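Local atomic coordinates of hydrolase (Thermococcus thioreducens, PDB entry 6IAH), a protein that is a magnesium-binding phosphatase of the haloacid dehalogenase superfamily with diverse substrate specificity, possibly including phosphoglycolate. Residues 61-66 and 85-89; 144-148 and 166-170; 148-154 and 170-175. All blocks are in the same frame, centred on the assembly; numbering follows the deposited sequence. Where two conformers were deposited one is given.

Overall arrangement
Contacts 2 and 3 are successive parts of one feature and contact 1 is a separate one. Residues 144-148 and 166-170 meet where the loop after helix 154-164 arrives beside strand 145-149; residues 148-154 and 170-175 carry the pairing on into the turns beyond. The two share Val148 and Asn170, and lie about 11 Å apart, centre to centre. Contact 3 reaches the magnesium site of Asp6, Asp8 and Asp199: its Arg152 side chain is about 3 Å from that of Asp8, and its Thr150 side chain about 5 Å from that of Asp6. Contact 1, between helices 56-68 and 85-92, is away from that site, centre to centre about 38 Å from contact 2 and about 28 Å from contact 3.

Contact 1. Residues 61-66 and 85-89; sequences EALILF and IEWVR
Arg89 reaches Glu61 side-on, using NE and one terminal nitrogen on separate carboxylate oxygens. NE lies 2.8 Å from Glu61 OE2 and Arg89 NH2 lies 2.9 Å from Glu61 OE1, the latter bond nearly straight at 168°. OE1 offers its syn lone pair; OE2 is met on the syn side but from out of the carboxylate plane, the two flat groups being turned 33° against each other. Ile85 CG2 covers the centre of one guanidinium face, and OE2 also accepts from the backbone N of Val96, so this charged pair is held from several directions.

Apolar packing continues from the salt bridge. The two methyls of Val88 diverge towards helix 56-68: CG1 is 3.7 Å from Leu65 CD1, while CG2 is 3.6 Å from Phe66 CE1. Ala62 CB lies 4.0 Å from both Ile85 CD1 and Val88 CG2. Farther along, the rim of the Trp87 indole approaches the Phe66 ring obliquely, its CZ3 4.0 Å from Phe66 CZ.

The axes of segments 61-66 and 85-89 approach to 9.9 Å at 25°, near-parallel helix packing in what is probably the helical cap domain of a HAD phosphatase, away from the magnesium site.

Contact 2. Residues 144-148 and 166-170; sequences FKLGV and FKFEN
Leu146 O is gripped by two donors: the side-chain amide of Asn170 and a bridging water. Asn170 ND2 lies 3.0 Å from Leu146 O with an N-H...O angle of 162°; the acceptor is near the amide plane, while the donor is somewhat tilted from the carbonyl plane. Water 1 donates to the same Leu146 O at 2.7 Å and accepts from the Asn170 backbone N. Asn170 is thus tied to one carbonyl twice, directly through its side chain and indirectly through its backbone. Its CG lies beside the backbone N (chi1 -54°), which turns the amide back towards strand 145-149. The carbonyl of Asn170 makes a further bond, accepting from Val148 N at 3.0 Å, and Gly147 CA comes within 3.1 Å of this Asn170 O in a CA-H...O contact.

Beyond these bonds the contact is apolar. Val148 CG1 sits over the centre of one Phe168 ring face, 3.6 Å from the ring centroid and only 11° off the normal, a clear CH-pi contact. Phe166 CD2 covers the centre of the opposite face, 3.8 Å above the plane of the Phe168 ring, so that ring is sandwiched between the Val148 methyl and the CD2 atom of Phe166. Phe166 in turn points its CZ towards Leu146 CD1, 4.1 Å away, with the two side chains crossing at about a right angle.

This is the return end of the beta-alpha-beta unit of strand 145-149, helix 154-164 and strand 171-172 in the Rossmann-like HAD core. Strand 145-149 is bonded on its other flank to strand 2-5, through Ile3 and Phe5. Phe168 also touches Phe5, as well as Met157 of helix 154-164 and Leu137 of helix 134-141; it therefore fills the layer between the parallel sheet and these two helices.

Contact 3. Residues 148-154 and 170-175; sequences VVTGRSA and NAVTRE
Strands 145-149 and 171-172 run parallel in register, with Val148 opposite Ala171 and Val149 opposite Val172, each CA pair 4.7 Å apart. Val172 bonds to both sides of Val149: its N donates to Val148 O and its O accepts from Thr150 N, each at 2.8 Å. On one face Val148 CG2 meets Ala171 CB at 3.7 Å; on the other, Val149 packs beside Val172.

Past the strands, Arg174 carries CG between its backbone N and carbonyl carbon (chi1 73°), and the extended chain passes along Gly151 O, to which NH1 donates at 2.9 Å; NH1 also pairs with Glu156 OE1 in a salt bridge. Ser153 CB lies over one face of this guanidinium, towards its rim. Arg174 N bonds to Arg152 O from above the carbonyl plane, at 3.1 Å. Glu175, bent at chi2 (77°), brings OE2 within 3.0 Å of Ala154 N at the start of helix 154-164, which Ser153 N-caps; the donor lies on the syn side but out of the carboxylate plane. Thr150 OG1 accepts from Arg152 N, forming an ST turn; about 5 Å from the Asp6 side chain, Thr150 is consistent with the Thr/Ser of HAD motif II.

The pairing closes a beta-alpha-beta unit: strand 145-149, helix 154-164 and edge strand 171-172 of the Rossmann-like HAD core. Arg152 forms salt bridges from NE to Asp8 OD1, a magnesium ligand, and from NH2 to Glu128 OE1; NH1 bonds to Glu156 O. Val149 and Val172 lie against helix 183-189, whereas Val148, Thr150 and Thr173 touch Met157 of helix 154-164.

Contact 1. Residues 61-66 and 85-89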
ATOM      1  N   GLU A  61      11.401  -7.236  -9.621  1.00 19.85           N
ATOM      2  CA  GLU A  61      12.488  -7.248 -10.586  1.00 21.04           C
ATOM      3  C   GLU A  61      13.893  -7.131 -10.014  1.00 20.06           C
ATOM      4  O   GLU A  61      14.787  -7.900 -10.391  1.00 23.33           O
ATOM      5  CB  GLU A  61      12.277  -6.142 -11.675  1.00 19.95           C
ATOM      6  CG  GLU A  61      13.334  -6.176 -12.750  1.00 20.28           C
ATOM      7  CD  GLU A  61      13.083  -5.013 -13.792  1.00 23.35           C
ATOM      8  OE1 GLU A  61      12.043  -4.394 -13.703  1.00 22.52           O
ATOM      9  OE2 GLU A  61      13.934  -4.758 -14.645  1.00 22.53           O
ATOM     10  N   ALA A  62      14.047  -6.198  -9.082  1.00 20.34           N
ATOM     11  CA  ALA A  62      15.265  -5.989  -8.363  1.00 20.86           C
ATOM     12  C   ALA A  62      15.653  -7.288  -7.631  1.00 23.03           C
ATOM     13  O   ALA A  62      16.759  -7.702  -7.728  1.00 23.08           O
ATOM     14  CB  ALA A  62      15.107  -4.855  -7.364  1.00 22.01           C
ATOM     15  N   LEU A  63      14.706  -7.892  -6.950  1.00 23.48           N
ATOM     16  CA  LEU A  63      15.017  -9.105  -6.151  1.00 25.99           C
ATOM     17  C   LEU A  63      15.401 -10.299  -6.956  1.00 23.64           C
ATOM     18  O   LEU A  63      16.209 -11.150  -6.503  1.00 23.65           O
ATOM     19  CB  LEU A  63      13.842  -9.437  -5.233  1.00 27.50           C
ATOM     20  CG  LEU A  63      13.686  -8.462  -4.069  1.00 28.34           C
ATOM     21  CD1 LEU A  63      12.337  -8.645  -3.471  1.00 28.69           C
ATOM     22  CD2 LEU A  63      14.789  -8.616  -3.010  1.00 28.25           C
ATOM     23  N   ILE A  64      14.820 -10.396  -8.132  1.00 22.53           N
ATOM     24  CA  ILE A  64      15.131 -11.460  -9.102  1.00 23.67           C
ATOM     25  C   ILE A  64      16.580 -11.371  -9.549  1.00 23.57           C
ATOM     26  O   ILE A  64      17.379 -12.342  -9.408  1.00 24.50           O
ATOM     27  CB  ILE A  64      14.201 -11.439 -10.334  1.00 21.87           C
ATOM     28  CG1 ILE A  64      12.802 -11.806  -9.931  1.00 22.08           C
ATOM     29  CG2 ILE A  64      14.692 -12.434 -11.408  1.00 23.23           C
ATOM     30  CD1 ILE A  64      11.761 -11.399 -10.966  1.00 22.42           C
ATOM     31  N   LEU A  65      16.955 -10.196  -9.994  1.00 21.99           N
ATOM     32  CA  LEU A  65      18.326  -9.941 -10.448  1.00 21.85           C
ATOM     33  C   LEU A  65      19.280 -10.123  -9.298  1.00 24.51           C
ATOM     34  O   LEU A  65      20.300 -10.814  -9.451  1.00 24.22           O
ATOM     35  CB  LEU A  65      18.483  -8.579 -11.139  1.00 22.66           C
ATOM     36  CG  LEU A  65      17.720  -8.473 -12.510  1.00 25.12           C
ATOM     37  CD1 LEU A  65      17.583  -7.035 -13.023  1.00 24.63           C
ATOM     38  CD2 LEU A  65      18.384  -9.297 -13.590  1.00 26.20           C
ATOM     39  N   PHE A  66      18.934  -9.587  -8.129  1.00 22.32           N
ATOM     40  CA  PHE A  66      19.875  -9.693  -6.999  1.00 23.05           C
ATOM     41  C   PHE A  66      20.085 -11.158  -6.639  1.00 21.01           C
ATOM     42  O   PHE A  66      21.209 -11.559  -6.368  1.00 27.85           O
ATOM     43  CB  PHE A  66      19.340  -9.003  -5.727  1.00 25.65           C
ATOM     44  CG  PHE A  66      19.395  -7.467  -5.736  1.00 24.30           C
ATOM     45  CD1 PHE A  66      19.843  -6.760  -6.811  1.00 24.06           C
ATOM     46  CD2 PHE A  66      19.043  -6.763  -4.582  1.00 27.21           C
ATOM     47  CE1 PHE A  66      19.898  -5.352  -6.790  1.00 25.68           C
ATOM     48  CE2 PHE A  66      19.131  -5.353  -4.545  1.00 26.31           C
ATOM     49  CZ  PHE A  66      19.525  -4.674  -5.668  1.00 27.24           C
ATOM     50  N   ILE A  85      14.718   1.172  -9.872  1.00 25.55           N
ATOM     51  CA  ILE A  85      15.072  -0.014 -10.692  1.00 25.37           C
ATOM     52  C   ILE A  85      16.246   0.261 -11.648  1.00 27.22           C
ATOM     53  O   ILE A  85      17.004  -0.653 -12.012  1.00 24.69           O
ATOM     54  CB  ILE A  85      13.828  -0.584 -11.446  1.00 24.94           C
ATOM     55  CG1 ILE A  85      14.075  -2.030 -11.934  1.00 21.43           C
ATOM     56  CG2 ILE A  85      13.407   0.302 -12.660  1.00 24.46           C
ATOM     57  CD1 ILE A  85      14.529  -2.996 -10.812  1.00 22.31           C
ATOM     58  N   GLU A  86      16.410   1.518 -12.047  1.00 26.34           N
ATOM     59  CA  GLU A  86      17.522   1.921 -12.884  1.00 28.63           C
ATOM     60  C   GLU A  86      18.887   1.514 -12.352  1.00 26.82           C
ATOM     61  O   GLU A  86      19.758   1.187 -13.121  1.00 25.94           O
ATOM     62  CB  GLU A  86      17.467   3.450 -13.117  1.00 37.73           C
ATOM     63  CG  GLU A  86      18.708   4.042 -13.783  1.00 46.07           C
ATOM     64  CD  GLU A  86      18.658   5.560 -13.735  1.00 59.80           C
ATOM     65  OE1 GLU A  86      17.730   6.134 -14.372  1.00 68.59           O
ATOM     66  OE2 GLU A  86      19.512   6.153 -13.024  1.00 66.71           O
ATOM     67  N   TRP A  87      19.109   1.629 -11.065  1.00 26.67           N
ATOM     68  CA  TRP A  87      20.390   1.220 -10.491  1.00 27.76           C
ATOM     69  C   TRP A  87      20.706  -0.272 -10.791  1.00 24.90           C
ATOM     70  O   TRP A  87      21.819  -0.611 -11.136  1.00 27.08           O
ATOM     71  CB  TRP A  87      20.402   1.482  -8.991  1.00 27.90           C
ATOM     72  CG  TRP A  87      21.690   1.260  -8.246  1.00 27.88           C
ATOM     73  CD1 TRP A  87      22.628   2.205  -7.971  1.00 30.27           C
ATOM     74  CD2 TRP A  87      22.149   0.056  -7.626  1.00 28.01           C
ATOM     75  NE1 TRP A  87      23.644   1.673  -7.249  1.00 29.63           N
ATOM     76  CE2 TRP A  87      23.382   0.361  -6.999  1.00 29.25           C
ATOM     77  CE3 TRP A  87      21.647  -1.254  -7.548  1.00 29.38           C
ATOM     78  CZ2 TRP A  87      24.166  -0.610  -6.301  1.00 31.90           C
ATOM     79  CZ3 TRP A  87      22.420  -2.236  -6.835  1.00 31.40           C
ATOM     80  CH2 TRP A  87      23.630  -1.884  -6.185  1.00 33.25           C
ATOM     81  N   VAL A  88      19.692  -1.107 -10.656  1.00 24.23           N
ATOM     82  CA  VAL A  88      19.774  -2.530 -10.855  1.00 23.73           C
ATOM     83  C   VAL A  88      20.003  -2.868 -12.311  1.00 24.25           C
ATOM     84  O   VAL A  88      20.882  -3.645 -12.645  1.00 23.02           O
ATOM     85  CB  VAL A  88      18.491  -3.244 -10.326  1.00 23.38           C
ATOM     86  CG1 VAL A  88      18.685  -4.758 -10.378  1.00 26.03           C
ATOM     87  CG2 VAL A  88      18.214  -2.891  -8.854  1.00 24.39           C
ATOM     88  N   ARG A  89      19.224  -2.224 -13.196  1.00 22.22           N
ATOM     89  CA  ARG A  89      19.335  -2.423 -14.597  1.00 23.29           C
ATOM     90  C   ARG A  89      20.654  -1.987 -15.155  1.00 24.84           C
ATOM     91  O   ARG A  89      21.239  -2.694 -16.003  1.00 24.79           O
ATOM     92  CB  ARG A  89      18.186  -1.726 -15.346  1.00 21.93           C
ATOM     93  CG  ARG A  89      16.863  -2.359 -15.055  1.00 22.44           C
ATOM     94  CD  ARG A  89      15.721  -1.479 -15.600  1.00 23.23           C
ATOM     95  NE  ARG A  89      14.400  -2.060 -15.355  1.00 22.86           N
ATOM     96  CZ  ARG A  89      13.248  -1.477 -15.706  1.00 26.79           C
ATOM     97  NH1 ARG A  89      13.308  -0.281 -16.311  1.00 25.24           N
ATOM     98  NH2 ARG A  89      12.059  -2.048 -15.424  1.00 26.73           N
TER

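Contact 2. Residues 144-148 and 166-170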
ATOM      1  N   PHE A 144     -20.646  12.339  10.756  1.00 29.00           N
ATOM      2  CA  PHE A 144     -19.384  12.853  10.169  1.00 28.34           C
ATOM      3  C   PHE A 144     -19.390  12.511   8.698  1.00 28.16           C
ATOM      4  O   PHE A 144     -19.990  11.468   8.318  1.00 28.85           O
ATOM      5  CB  PHE A 144     -18.206  12.118  10.786  1.00 28.14           C
ATOM      6  CG  PHE A 144     -18.082  12.295  12.279  1.00 29.12           C
ATOM      7  CD1 PHE A 144     -17.430  13.418  12.799  1.00 31.13           C
ATOM      8  CD2 PHE A 144     -18.580  11.338  13.143  1.00 31.51           C
ATOM      9  CE1 PHE A 144     -17.303  13.589  14.182  1.00 32.93           C
ATOM     10  CE2 PHE A 144     -18.487  11.500  14.533  1.00 31.81           C
ATOM     11  CZ  PHE A 144     -17.859  12.638  15.043  1.00 34.30           C
ATOM     12  N   LYS A 145     -18.765  13.355   7.877  0.50 28.41           N
ATOM     13  CA  LYS A 145     -18.401  13.007   6.510  0.50 28.35           C
ATOM     14  C   LYS A 145     -17.176  12.109   6.522  0.50 26.94           C
ATOM     15  O   LYS A 145     -16.169  12.416   7.175  0.50 26.75           O
ATOM     16  CB  LYS A 145     -18.071  14.245   5.697  0.50 30.26           C
ATOM     17  CG  LYS A 145     -19.262  15.164   5.473  0.50 32.30           C
ATOM     18  CD  LYS A 145     -19.188  15.807   4.103  0.50 34.07           C
ATOM     19  CE  LYS A 145     -19.339  14.786   2.984  0.50 35.55           C
ATOM     20  NZ  LYS A 145     -19.347  15.448   1.653  0.50 35.88           N
ATOM     21  N   LEU A 146     -17.269  10.993   5.822  1.00 26.54           N
ATOM     22  CA  LEU A 146     -16.193   9.999   5.820  1.00 27.56           C
ATOM     23  C   LEU A 146     -15.563   9.970   4.414  1.00 27.86           C
ATOM     24  O   LEU A 146     -16.241  10.133   3.390  1.00 29.49           O
ATOM     25  CB  LEU A 146     -16.698   8.625   6.198  1.00 28.60           C
ATOM     26  CG  LEU A 146     -17.444   8.434   7.502  1.00 29.23           C
ATOM     27  CD1 LEU A 146     -17.773   6.930   7.602  1.00 29.38           C
ATOM     28  CD2 LEU A 146     -16.601   8.893   8.676  1.00 28.41           C
ATOM     29  N   GLY A 147     -14.251   9.787   4.385  1.00 25.11           N
ATOM     30  CA  GLY A 147     -13.529   9.677   3.166  1.00 24.51           C
ATOM     31  C   GLY A 147     -12.298   8.870   3.270  1.00 23.86           C
ATOM     32  O   GLY A 147     -11.879   8.503   4.399  1.00 22.86           O
ATOM     33  N   VAL A 148     -11.703   8.540   2.125  1.00 23.59           N
ATOM     34  CA  VAL A 148     -10.363   7.864   2.171  1.00 25.38           C
ATOM     35  C   VAL A 148      -9.412   8.511   1.208  1.00 25.45           C
ATOM     36  O   VAL A 148      -9.824   9.028   0.155  1.00 27.43           O
ATOM     37  CB  VAL A 148     -10.384   6.314   1.918  1.00 28.99           C
ATOM     38  CG1 VAL A 148     -11.385   5.592   2.803  1.00 27.98           C
ATOM     39  CG2 VAL A 148     -10.538   5.946   0.458  1.00 30.47           C
ATOM     40  N   PHE A 166     -17.919  -2.115   3.814  1.00 26.68           N
ATOM     41  CA  PHE A 166     -18.443  -0.747   3.800  1.00 26.91           C
ATOM     42  C   PHE A 166     -17.965  -0.060   2.563  1.00 26.93           C
ATOM     43  O   PHE A 166     -16.813  -0.230   2.151  1.00 26.57           O
ATOM     44  CB  PHE A 166     -18.003   0.006   5.064  1.00 28.33           C
ATOM     45  CG  PHE A 166     -18.606   1.396   5.199  1.00 26.87           C
ATOM     46  CD1 PHE A 166     -19.814   1.579   5.860  1.00 29.72           C
ATOM     47  CD2 PHE A 166     -17.927   2.504   4.750  1.00 26.12           C
ATOM     48  CE1 PHE A 166     -20.348   2.849   5.995  1.00 31.22           C
ATOM     49  CE2 PHE A 166     -18.453   3.792   4.894  1.00 30.01           C
ATOM     50  CZ  PHE A 166     -19.661   3.960   5.518  1.00 29.65           C
ATOM     51  N   LYS A 167     -18.840   0.726   1.955  1.00 25.56           N
ATOM     52  CA  LYS A 167     -18.540   1.422   0.706  1.00 30.78           C
ATOM     53  C   LYS A 167     -18.158   2.900   0.998  1.00 30.34           C
ATOM     54  O   LYS A 167     -18.831   3.554   1.787  1.00 32.71           O
ATOM     55  CB  LYS A 167     -19.800   1.345  -0.196  1.00 34.69           C
ATOM     56  CG  LYS A 167     -19.540   1.455  -1.693  1.00 44.84           C
ATOM     57  CD  LYS A 167     -20.344   0.417  -2.473  1.00 43.91           C
ATOM     58  N   PHE A 168     -17.110   3.425   0.400  1.00 27.88           N
ATOM     59  CA  PHE A 168     -16.745   4.828   0.596  1.00 30.40           C
ATOM     60  C   PHE A 168     -17.075   5.623  -0.660  1.00 31.05           C
ATOM     61  O   PHE A 168     -16.376   5.513  -1.666  1.00 30.27           O
ATOM     62  CB  PHE A 168     -15.262   4.982   0.904  1.00 28.73           C
ATOM     63  CG  PHE A 168     -14.876   4.471   2.264  1.00 29.83           C
ATOM     64  CD1 PHE A 168     -14.952   5.303   3.372  1.00 30.47           C
ATOM     65  CD2 PHE A 168     -14.510   3.169   2.436  1.00 29.67           C
ATOM     66  CE1 PHE A 168     -14.602   4.849   4.624  1.00 32.41           C
ATOM     67  CE2 PHE A 168     -14.161   2.714   3.678  1.00 31.21           C
ATOM     68  CZ  PHE A 168     -14.186   3.557   4.784  1.00 28.15           C
ATOM     69  N   GLU A 169     -18.054   6.507  -0.536  1.00 32.68           N
ATOM     70  CA  GLU A 169     -18.419   7.389  -1.651  1.00 37.26           C
ATOM     71  C   GLU A 169     -17.426   8.483  -1.936  1.00 35.11           C
ATOM     72  O   GLU A 169     -17.317   8.947  -3.076  1.00 34.76           O
ATOM     73  CB  GLU A 169     -19.817   7.948  -1.407  1.00 43.55           C
ATOM     74  CG  GLU A 169     -20.857   6.800  -1.380  1.00 56.29           C
ATOM     75  CD  GLU A 169     -20.689   5.758  -2.534  1.00 63.18           C
ATOM     76  OE1 GLU A 169     -20.626   6.142  -3.747  1.00 62.10           O
ATOM     77  OE2 GLU A 169     -20.587   4.543  -2.234  1.00 63.20           O
ATOM     78  N   ASN A 170     -16.655   8.878  -0.929  1.00 31.68           N
ATOM     79  CA  ASN A 170     -15.654   9.931  -1.069  1.00 28.64           C
ATOM     80  C   ASN A 170     -14.282   9.269  -0.951  1.00 32.17           C
ATOM     81  O   ASN A 170     -13.887   8.883   0.147  1.00 27.63           O
ATOM     82  CB  ASN A 170     -15.857  10.935   0.053  1.00 31.56           C
ATOM     83  CG  ASN A 170     -17.276  11.472   0.126  1.00 32.25           C
ATOM     84  OD1 ASN A 170     -17.851  11.830  -0.878  1.00 33.68           O
ATOM     85  ND2 ASN A 170     -17.827  11.543   1.334  1.00 30.89           N
TER
HETATM   86  O   HOH W   1     -16.875   7.892   2.047  1.00 32.48           O

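Contact 3. Residues 148-154 and 170-175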
ATOM      1  N   VAL A 148     -11.703   8.540   2.125  1.00 23.59           N
ATOM      2  CA  VAL A 148     -10.363   7.864   2.171  1.00 25.38           C
ATOM      3  C   VAL A 148      -9.412   8.511   1.208  1.00 25.45           C
ATOM      4  O   VAL A 148      -9.824   9.028   0.155  1.00 27.43           O
ATOM      5  CB  VAL A 148     -10.384   6.314   1.918  1.00 28.99           C
ATOM      6  CG1 VAL A 148     -11.385   5.592   2.803  1.00 27.98           C
ATOM      7  CG2 VAL A 148     -10.538   5.946   0.458  1.00 30.47           C
ATOM      8  N   VAL A 149      -8.132   8.506   1.553  1.00 26.29           N
ATOM      9  CA  VAL A 149      -7.085   8.855   0.570  1.00 23.64           C
ATOM     10  C   VAL A 149      -6.190   7.679   0.604  1.00 22.56           C
ATOM     11  O   VAL A 149      -5.629   7.402   1.661  1.00 26.08           O
ATOM     12  CB  VAL A 149      -6.327  10.152   0.921  1.00 23.88           C
ATOM     13  CG1 VAL A 149      -5.192  10.398  -0.049  1.00 24.05           C
ATOM     14  CG2 VAL A 149      -7.269  11.362   0.987  1.00 24.11           C
ATOM     15  N   THR A 150      -5.986   7.029  -0.534  1.00 22.68           N
ATOM     16  CA  THR A 150      -5.234   5.759  -0.521  1.00 23.01           C
ATOM     17  C   THR A 150      -4.352   5.650  -1.756  1.00 23.99           C
ATOM     18  O   THR A 150      -4.701   6.118  -2.816  1.00 24.50           O
ATOM     19  CB  THR A 150      -6.201   4.562  -0.368  1.00 25.43           C
ATOM     20  OG1 THR A 150      -5.496   3.304  -0.305  1.00 26.17           O
ATOM     21  CG2 THR A 150      -7.188   4.498  -1.445  1.00 24.56           C
ATOM     22  N   GLY A 151      -3.233   4.953  -1.623  1.00 26.19           N
ATOM     23  CA  GLY A 151      -2.404   4.576  -2.766  1.00 28.50           C
ATOM     24  C   GLY A 151      -3.013   3.459  -3.612  1.00 27.51           C
ATOM     25  O   GLY A 151      -2.511   3.185  -4.710  1.00 25.85           O
ATOM     26  N   ARG A 152      -4.093   2.847  -3.125  1.00 23.81           N
ATOM     27  CA  ARG A 152      -4.813   1.835  -3.892  1.00 24.76           C
ATOM     28  C   ARG A 152      -5.401   2.457  -5.180  1.00 27.09           C
ATOM     29  O   ARG A 152      -5.779   3.605  -5.187  1.00 25.77           O
ATOM     30  CB  ARG A 152      -5.927   1.190  -3.034  1.00 23.66           C
ATOM     31  CG  ARG A 152      -5.460   0.098  -2.051  1.00 23.88           C
ATOM     32  CD  ARG A 152      -6.619  -0.381  -1.133  1.00 23.19           C
ATOM     33  NE  ARG A 152      -6.122  -1.402  -0.184  1.00 21.93           N
ATOM     34  CZ  ARG A 152      -6.360  -2.686  -0.256  1.00 22.69           C
ATOM     35  NH1 ARG A 152      -7.175  -3.197  -1.213  1.00 24.04           N
ATOM     36  NH2 ARG A 152      -5.753  -3.482   0.667  1.00 25.83           N
ATOM     37  N   SER A 153      -5.483   1.639  -6.245  1.00 28.68           N
ATOM     38  CA  SER A 153      -6.256   1.959  -7.445  1.00 31.83           C
ATOM     39  C   SER A 153      -7.714   1.796  -7.130  1.00 31.61           C
ATOM     40  O   SER A 153      -8.036   1.169  -6.135  1.00 29.51           O
ATOM     41  CB  SER A 153      -5.902   0.974  -8.585  1.00 31.14           C
ATOM     42  OG  SER A 153      -6.252  -0.343  -8.228  1.00 30.75           O
ATOM     43  N   ALA A 154      -8.583   2.361  -7.978  1.00 30.45           N
ATOM     44  CA  ALA A 154     -10.007   2.120  -7.937  1.00 34.12           C
ATOM     45  C   ALA A 154     -10.390   0.627  -7.800  1.00 30.59           C
ATOM     46  O   ALA A 154     -11.232   0.282  -6.985  1.00 28.19           O
ATOM     47  CB  ALA A 154     -10.677   2.732  -9.142  1.00 33.66           C
ATOM     48  N   ASN A 170     -16.655   8.878  -0.929  1.00 31.68           N
ATOM     49  CA  ASN A 170     -15.654   9.931  -1.069  1.00 28.64           C
ATOM     50  C   ASN A 170     -14.282   9.269  -0.951  1.00 32.17           C
ATOM     51  O   ASN A 170     -13.887   8.883   0.147  1.00 27.63           O
ATOM     52  CB  ASN A 170     -15.857  10.935   0.053  1.00 31.56           C
ATOM     53  CG  ASN A 170     -17.276  11.472   0.126  1.00 32.25           C
ATOM     54  OD1 ASN A 170     -17.851  11.830  -0.878  1.00 33.68           O
ATOM     55  ND2 ASN A 170     -17.827  11.543   1.334  1.00 30.89           N
ATOM     56  N   ALA A 171     -13.576   9.070  -2.071  1.00 29.54           N
ATOM     57  CA  ALA A 171     -12.337   8.342  -2.055  1.00 30.87           C
ATOM     58  C   ALA A 171     -11.394   9.001  -3.061  1.00 34.42           C
ATOM     59  O   ALA A 171     -11.833   9.349  -4.163  1.00 33.31           O
ATOM     60  CB  ALA A 171     -12.586   6.904  -2.435  1.00 31.50           C
ATOM     61  N   VAL A 172     -10.138   9.200  -2.663  1.00 28.90           N
ATOM     62  CA  VAL A 172      -9.056   9.595  -3.588  1.00 28.05           C
ATOM     63  C   VAL A 172      -8.125   8.412  -3.696  1.00 28.66           C
ATOM     64  O   VAL A 172      -7.620   7.942  -2.669  1.00 26.37           O
ATOM     65  CB  VAL A 172      -8.318  10.812  -3.052  1.00 29.80           C
ATOM     66  CG1 VAL A 172      -7.161  11.200  -3.930  1.00 29.39           C
ATOM     67  CG2 VAL A 172      -9.306  11.995  -3.000  1.00 30.77           C
ATOM     68  N   THR A 173      -7.895   7.946  -4.933  1.00 27.01           N
ATOM     69  CA  THR A 173      -7.065   6.759  -5.222  1.00 30.06           C
ATOM     70  C   THR A 173      -5.935   7.239  -6.112  1.00 30.60           C
ATOM     71  O   THR A 173      -5.888   8.415  -6.527  1.00 31.16           O
ATOM     72  CB  THR A 173      -7.846   5.627  -5.948  1.00 30.72           C
ATOM     73  OG1 THR A 173      -8.535   6.189  -7.072  1.00 29.18           O
ATOM     74  CG2 THR A 173      -8.863   5.045  -5.034  1.00 30.05           C
ATOM     75  N   ARG A 174      -5.017   6.343  -6.382  1.00 30.51           N
ATOM     76  CA  ARG A 174      -3.784   6.721  -7.076  1.00 35.76           C
ATOM     77  C   ARG A 174      -3.937   7.217  -8.520  1.00 39.70           C
ATOM     78  O   ARG A 174      -3.023   7.803  -9.032  1.00 45.57           O
ATOM     79  CB  ARG A 174      -2.769   5.608  -6.975  1.00 36.38           C
ATOM     80  CG  ARG A 174      -3.081   4.401  -7.837  1.00 39.45           C
ATOM     81  CD  ARG A 174      -1.827   3.594  -8.096  1.00 41.91           C
ATOM     82  NE  ARG A 174      -2.131   2.289  -8.693  1.00 42.19           N
ATOM     83  CZ  ARG A 174      -2.232   1.132  -8.026  1.00 49.10           C
ATOM     84  NH1 ARG A 174      -2.129   1.042  -6.672  1.00 45.77           N
ATOM     85  NH2 ARG A 174      -2.499   0.028  -8.721  1.00 54.58           N
ATOM     86  N   GLU A 175      -5.088   6.997  -9.145  1.00 40.94           N
ATOM     87  CA  GLU A 175      -5.429   7.573 -10.463  1.00 44.97           C
ATOM     88  C   GLU A 175      -5.434   9.094 -10.432  1.00 45.43           C
ATOM     89  O   GLU A 175      -5.364   9.721 -11.483  1.00 50.86           O
ATOM     90  CB  GLU A 175      -6.856   7.173 -10.929  1.00 47.85           C
ATOM     91  CG  GLU A 175      -7.050   5.704 -11.321  1.00 49.51           C
ATOM     92  CD  GLU A 175      -7.169   4.781 -10.124  1.00 47.92           C
ATOM     93  OE1 GLU A 175      -7.313   5.321  -9.005  1.00 40.01           O
ATOM     94  OE2 GLU A 175      -7.061   3.541 -10.288  1.00 46.48           O
TER